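PDB 6ZM9: Chains: A from Unidentified, which is a phage-encoded SAM lyase that cleaves S-adenosylmethionine and binds 5'-methylthioadenosine, probably a product of the reaction. Local coordinates for residues 10-18 and 87-98. Residues are numbered along the deposited sequence; the frame is centred on the assembly and turned at random.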
ATOM      1  N   GLY A  10      -6.227  -7.900  15.710  1.00 26.57           N
ATOM      2  CA  GLY A  10      -5.373  -7.316  14.699  1.00 23.12           C
ATOM      3  C   GLY A  10      -5.856  -7.561  13.290  1.00 18.66           C
ATOM      4  O   GLY A  10      -5.057  -7.906  12.422  1.00 21.48           O
ATOM      5  N   PHE A  11      -7.144  -7.364  13.029  1.00 17.58           N
ATOM      6  CA  PHE A  11      -7.672  -7.563  11.689  1.00 15.91           C
ATOM      7  C   PHE A  11      -7.511  -6.337  10.808  1.00 16.32           C
ATOM      8  O   PHE A  11      -7.623  -5.194  11.271  1.00 16.58           O
ATOM      9  CB  PHE A  11      -9.133  -7.992  11.740  1.00 17.85           C
ATOM     10  CG  PHE A  11      -9.327  -9.267  12.468  1.00 21.21           C
ATOM     11  CD1 PHE A  11      -8.803 -10.444  11.965  1.00 24.36           C
ATOM     12  CD2 PHE A  11      -9.956  -9.285  13.696  1.00 25.14           C
ATOM     13  CE1 PHE A  11      -8.941 -11.633  12.668  1.00 26.87           C
ATOM     14  CE2 PHE A  11     -10.109 -10.475  14.404  1.00 27.41           C
ATOM     15  CZ  PHE A  11      -9.592 -11.644  13.892  1.00 29.04           C
ATOM     16  N   SER A  12      -7.250  -6.592   9.533  1.00 14.37           N
ATOM     17  CA  SER A  12      -7.241  -5.554   8.525  1.00 13.71           C
ATOM     18  C   SER A  12      -7.671  -6.162   7.202  1.00 12.79           C
ATOM     19  O   SER A  12      -7.743  -7.383   7.048  1.00 14.64           O
ATOM     20  CB  SER A  12      -5.861  -4.919   8.403  1.00 15.17           C
ATOM     21  OG  SER A  12      -4.911  -5.838   7.898  1.00 17.65           O
ATOM     22  N   ALA A  13      -7.965  -5.292   6.237  1.00 12.07           N
ATOM     23  CA  ALA A  13      -8.383  -5.747   4.928  1.00 12.36           C
ATOM     24  C   ALA A  13      -7.916  -4.775   3.861  1.00 11.82           C
ATOM     25  O   ALA A  13      -7.655  -3.600   4.126  1.00 12.62           O
ATOM     26  CB  ALA A  13      -9.909  -5.842   4.827  1.00 14.90           C
ATOM     27  N   ARG A  14      -7.811  -5.294   2.642  0.51 12.02           N
ATOM     28  CA  ARG A  14      -7.585  -4.503   1.441  0.51 12.96           C
ATOM     29  C   ARG A  14      -8.635  -4.910   0.414  0.51 12.19           C
ATOM     30  O   ARG A  14      -8.893  -6.102   0.221  0.51 14.81           O
ATOM     31  CB  ARG A  14      -6.198  -4.772   0.837  0.51 17.11           C
ATOM     32  CG  ARG A  14      -5.034  -4.432   1.725  0.51 22.00           C
ATOM     33  CD  ARG A  14      -3.761  -4.214   0.898  0.51 28.98           C
ATOM     34  NE  ARG A  14      -3.256  -5.442   0.286  0.51 33.19           N
ATOM     35  CZ  ARG A  14      -2.259  -5.489  -0.594  0.51 33.87           C
ATOM     36  NH1 ARG A  14      -1.653  -4.376  -0.990  0.51 33.06           N
ATOM     37  NH2 ARG A  14      -1.870  -6.656  -1.085  0.51 32.61           N
ATOM     38  N   ILE A  15      -9.241  -3.924  -0.241  1.00 11.29           N
ATOM     39  CA  ILE A  15     -10.228  -4.165  -1.285  1.00 11.10           C
ATOM     40  C   ILE A  15      -9.795  -3.406  -2.533  1.00 10.18           C
ATOM     41  O   ILE A  15      -9.463  -2.223  -2.452  1.00 11.96           O
ATOM     42  CB  ILE A  15     -11.630  -3.703  -0.849  1.00 11.94           C
ATOM     43  CG1 ILE A  15     -12.038  -4.350   0.476  1.00 13.44           C
ATOM     44  CG2 ILE A  15     -12.663  -3.991  -1.937  1.00 12.63           C
ATOM     45  CD1 ILE A  15     -13.363  -3.844   1.011  1.00 17.71           C
ATOM     46  N   PHE A  16      -9.802  -4.082  -3.682  1.00 10.17           N
ATOM     47  CA  PHE A  16      -9.433  -3.472  -4.951  1.00  9.40           C
ATOM     48  C   PHE A  16     -10.670  -3.340  -5.824  1.00 10.76           C
ATOM     49  O   PHE A  16     -11.309  -4.353  -6.149  1.00 12.31           O
ATOM     50  CB  PHE A  16      -8.385  -4.320  -5.644  1.00 11.30           C
ATOM     51  CG  PHE A  16      -7.086  -4.414  -4.899  1.00 11.48           C
ATOM     52  CD1 PHE A  16      -6.885  -5.363  -3.911  1.00 13.66           C
ATOM     53  CD2 PHE A  16      -6.065  -3.535  -5.188  1.00 14.12           C
ATOM     54  CE1 PHE A  16      -5.665  -5.446  -3.236  1.00 14.89           C
ATOM     55  CE2 PHE A  16      -4.828  -3.618  -4.531  1.00 14.92           C
ATOM     56  CZ  PHE A  16      -4.624  -4.569  -3.564  1.00 15.43           C
ATOM     57  N   VAL A  17     -10.983  -2.097  -6.219  1.00 10.67           N
ATOM     58  CA  VAL A  17     -12.178  -1.769  -7.000  0.83 10.86           C
ATOM     59  C   VAL A  17     -11.751  -0.957  -8.217  1.00 10.98           C
ATOM     60  O   VAL A  17     -11.183   0.131  -8.059  1.00 11.56           O
ATOM     61  CB  VAL A  17     -13.195  -0.931  -6.196  0.83 13.94           C
ATOM     62  CG1 VAL A  17     -14.494  -0.784  -6.995  0.83 13.04           C
ATOM     63  CG2 VAL A  17     -13.481  -1.515  -4.824  0.83 15.03           C
ATOM     64  N   GLY A  18     -12.068  -1.445  -9.411  1.00 11.47           N
ATOM     65  CA  GLY A  18     -11.811  -0.695 -10.618  1.00 10.53           C
ATOM     66  C   GLY A  18     -12.866   0.357 -10.920  1.00 11.37           C
ATOM     67  O   GLY A  18     -13.989   0.338 -10.404  1.00 12.59           O
ATOM     68  N   PHE A  87     -15.748  -9.184  11.554  1.00 19.76           N
ATOM     69  CA  PHE A  87     -14.966  -8.374  10.629  1.00 18.12           C
ATOM     70  C   PHE A  87     -15.007  -8.955   9.225  1.00 16.12           C
ATOM     71  O   PHE A  87     -15.216  -8.227   8.240  1.00 16.22           O
ATOM     72  CB  PHE A  87     -13.525  -8.282  11.121  1.00 18.36           C
ATOM     73  CG  PHE A  87     -12.637  -7.437  10.247  1.00 16.07           C
ATOM     74  CD1 PHE A  87     -12.667  -6.066  10.350  1.00 17.28           C
ATOM     75  CD2 PHE A  87     -11.807  -8.011   9.316  1.00 16.63           C
ATOM     76  CE1 PHE A  87     -11.879  -5.277   9.539  1.00 16.38           C
ATOM     77  CE2 PHE A  87     -10.990  -7.222   8.517  1.00 16.14           C
ATOM     78  CZ  PHE A  87     -11.038  -5.849   8.628  1.00 16.06           C
ATOM     79  N   THR A  88     -14.753 -10.254   9.102  1.00 18.01           N
ATOM     80  CA  THR A  88     -14.710 -10.882   7.785  1.00 19.26           C
ATOM     81  C   THR A  88     -16.043 -10.725   7.071  1.00 17.76           C
ATOM     82  O   THR A  88     -16.090 -10.402   5.879  1.00 16.90           O
ATOM     83  CB  THR A  88     -14.334 -12.358   7.934  1.00 21.54           C
ATOM     84  OG1 THR A  88     -13.006 -12.465   8.470  1.00 22.67           O
ATOM     85  CG2 THR A  88     -14.393 -13.065   6.592  1.00 24.78           C
ATOM     86  N   GLY A  89     -17.143 -10.959   7.782  1.00 17.29           N
ATOM     87  CA  GLY A  89     -18.441 -10.853   7.147  1.00 17.33           C
ATOM     88  C   GLY A  89     -18.755  -9.443   6.681  1.00 16.77           C
ATOM     89  O   GLY A  89     -19.324  -9.252   5.604  1.00 16.96           O
ATOM     90  N   LYS A  90     -18.404  -8.442   7.489  1.00 16.76           N
ATOM     91  CA  LYS A  90     -18.683  -7.064   7.105  1.00 14.75           C
ATOM     92  C   LYS A  90     -17.819  -6.635   5.923  1.00 14.09           C
ATOM     93  O   LYS A  90     -18.292  -5.916   5.038  1.00 14.79           O
ATOM     94  CB  LYS A  90     -18.511  -6.134   8.303  1.00 18.49           C
ATOM     95  CG  LYS A  90     -19.675  -6.261   9.313  1.00 25.49           C
ATOM     96  CD  LYS A  90     -19.473  -5.351  10.491  1.00 32.92           C
ATOM     97  CE  LYS A  90     -20.753  -5.176  11.303  1.00 38.04           C
ATOM     98  NZ  LYS A  90     -21.460  -6.468  11.496  1.00 38.32           N
ATOM     99  N   VAL A  91     -16.564  -7.081   5.873  1.00 13.63           N
ATOM    100  CA  VAL A  91     -15.723  -6.733   4.734  1.00 14.11           C
ATOM    101  C   VAL A  91     -16.204  -7.436   3.468  1.00 14.40           C
ATOM    102  O   VAL A  91     -16.216  -6.847   2.381  1.00 13.88           O
ATOM    103  CB  VAL A  91     -14.240  -7.013   5.040  1.00 15.73           C
ATOM    104  CG1 VAL A  91     -13.427  -6.897   3.762  1.00 18.70           C
ATOM    105  CG2 VAL A  91     -13.759  -6.047   6.106  1.00 18.93           C
ATOM    106  N   GLN A  92     -16.600  -8.704   3.589  1.00 14.28           N
ATOM    107  CA  GLN A  92     -17.135  -9.429   2.437  1.00 15.74           C
ATOM    108  C   GLN A  92     -18.376  -8.746   1.898  1.00 14.26           C
ATOM    109  O   GLN A  92     -18.544  -8.578   0.683  1.00 14.65           O
ATOM    110  CB  GLN A  92     -17.481 -10.854   2.873  1.00 17.44           C
ATOM    111  CG  GLN A  92     -16.285 -11.776   3.016  1.00 23.70           C
ATOM    112  CD  GLN A  92     -16.693 -13.118   3.594  1.00 32.13           C
ATOM    113  OE1 GLN A  92     -17.643 -13.211   4.365  1.00 36.38           O
ATOM    114  NE2 GLN A  92     -15.970 -14.161   3.223  1.00 37.93           N
ATOM    115  N   ALA A  93     -19.273  -8.329   2.793  1.00 13.97           N
ATOM    116  CA  ALA A  93     -20.494  -7.668   2.358  1.00 14.10           C
ATOM    117  C   ALA A  93     -20.184  -6.334   1.691  1.00 12.61           C
ATOM    118  O   ALA A  93     -20.830  -5.956   0.709  1.00 14.01           O
ATOM    119  CB  ALA A  93     -21.431  -7.467   3.549  1.00 15.31           C
ATOM    120  N   LEU A  94     -19.211  -5.598   2.233  1.00 12.71           N
ATOM    121  CA  LEU A  94     -18.792  -4.353   1.607  1.00 12.06           C
ATOM    122  C   LEU A  94     -18.275  -4.596   0.195  1.00 12.62           C
ATOM    123  O   LEU A  94     -18.651  -3.895  -0.748  1.00 12.20           O
ATOM    124  CB  LEU A  94     -17.734  -3.684   2.484  1.00 13.16           C
ATOM    125  CG  LEU A  94     -17.003  -2.470   1.896  1.00 12.57           C
ATOM    126  CD1 LEU A  94     -17.941  -1.306   1.579  1.00 13.67           C
ATOM    127  CD2 LEU A  94     -15.913  -2.025   2.869  1.00 14.78           C
ATOM    128  N   GLY A  95     -17.379  -5.575   0.036  1.00 12.07           N
ATOM    129  CA  GLY A  95     -16.860  -5.876  -1.292  1.00 12.56           C
ATOM    130  C   GLY A  95     -17.946  -6.284  -2.273  1.00 12.02           C
ATOM    131  O   GLY A  95     -17.927  -5.873  -3.437  1.00 12.39           O
ATOM    132  N   LYS A  96     -18.900  -7.109  -1.817  1.00 11.90           N
ATOM    133  CA  LYS A  96     -19.980  -7.541  -2.696  1.00 13.12           C
ATOM    134  C   LYS A  96     -20.839  -6.366  -3.127  1.00 12.58           C
ATOM    135  O   LYS A  96     -21.225  -6.272  -4.298  1.00 13.47           O
ATOM    136  CB  LYS A  96     -20.842  -8.591  -2.001  1.00 16.12           C
ATOM    137  CG  LYS A  96     -20.199  -9.942  -1.939  1.00 24.48           C
ATOM    138  CD  LYS A  96     -21.195 -11.005  -1.522  1.00 32.41           C
ATOM    139  CE  LYS A  96     -20.958 -12.299  -2.311  1.00 40.08           C
ATOM    140  NZ  LYS A  96     -22.209 -12.963  -2.801  1.00 45.22           N
ATOM    141  N   GLU A  97     -21.112  -5.427  -2.221  1.00 12.12           N
ATOM    142  CA  GLU A  97     -21.935  -4.285  -2.606  1.00 12.02           C
ATOM    143  C   GLU A  97     -21.166  -3.325  -3.512  1.00 11.69           C
ATOM    144  O   GLU A  97     -21.738  -2.767  -4.454  1.00 12.67           O
ATOM    145  CB  GLU A  97     -22.496  -3.570  -1.390  1.00 14.44           C
ATOM    146  CG  GLU A  97     -23.553  -2.534  -1.775  1.00 16.48           C
ATOM    147  CD  GLU A  97     -24.792  -3.142  -2.441  1.00 19.08           C
ATOM    148  OE1 GLU A  97     -25.371  -4.082  -1.860  1.00 22.53           O
ATOM    149  OE2 GLU A  97     -25.189  -2.689  -3.548  1.00 19.98           O
ATOM    150  N   LEU A  98     -19.869  -3.114  -3.250  1.00 11.24           N
ATOM    151  CA  LEU A  98     -19.069  -2.284  -4.150  1.00 11.26           C
ATOM    152  C   LEU A  98     -19.046  -2.859  -5.562  1.00 11.31           C
ATOM    153  O   LEU A  98     -19.108  -2.109  -6.541  1.00 12.75           O
ATOM    154  CB  LEU A  98     -17.640  -2.140  -3.617  1.00 11.70           C
ATOM    155  CG  LEU A  98     -17.508  -1.243  -2.384  1.00 11.55           C
ATOM    156  CD1 LEU A  98     -16.133  -1.431  -1.761  1.00 13.31           C
ATOM    157  CD2 LEU A  98     -17.784   0.221  -2.684  1.00 13.45           C
TER
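Helix 84-101 packs across a face of the antiparallel sheet in an alpha+beta arrangement, here along strand 11-21, where Phe-11, Ala-13, Ile-15 and Val-17 face Phe-87, Val-91, Leu-94 and Leu-98. The axes of strand 11-18 and helix 87-98 approach to 9.7 Å and run nearly parallel, at 14°, so every second strand residue meets roughly the next helical turn. At the N-terminal end the Phe-87 ring, its CG anti to the backbone N (chi1 -179°), extends toward the strand. Phe-11 CB sits over one face in a CH-pi contact, 3.8 Å from the ring centroid, while Val-91 CG2 lies over the opposite face. The Phe-11 ring itself swings off the helix, its plane 19° from that of Phe-87 but slid aside with little overlap. The rim of Phe-87 meets the strand backbone, with Ala-13 N in the ring plane and Ser-12 O 3.6 Å from Phe-87 CE2. Further along, Ala-13 CB rests 3.8 Å from Val-91 CG1, and Ile-15 extends CD1 to 3.6 Å from Leu-94 CD2. At Gly-95 the backbones come closest, 6.8 Å between its CA and that of Ile-15, consistent with the missing side chain. Leu-98 closes the row, its CD1 4.1 Å from Val-17 CG2. No hydrogen bond joins the segments. Strands 66-77 and 106-113 flank strand 11-21, lending Ile-74, Ile-76, Val-107 and Val-109 to the same apolar layer, and helix 29-43 packs alongside through Ile-39. On the other side of the strand, Phe-16 touches 5'-methylthioadenosine and Ser-50 of the second subunit.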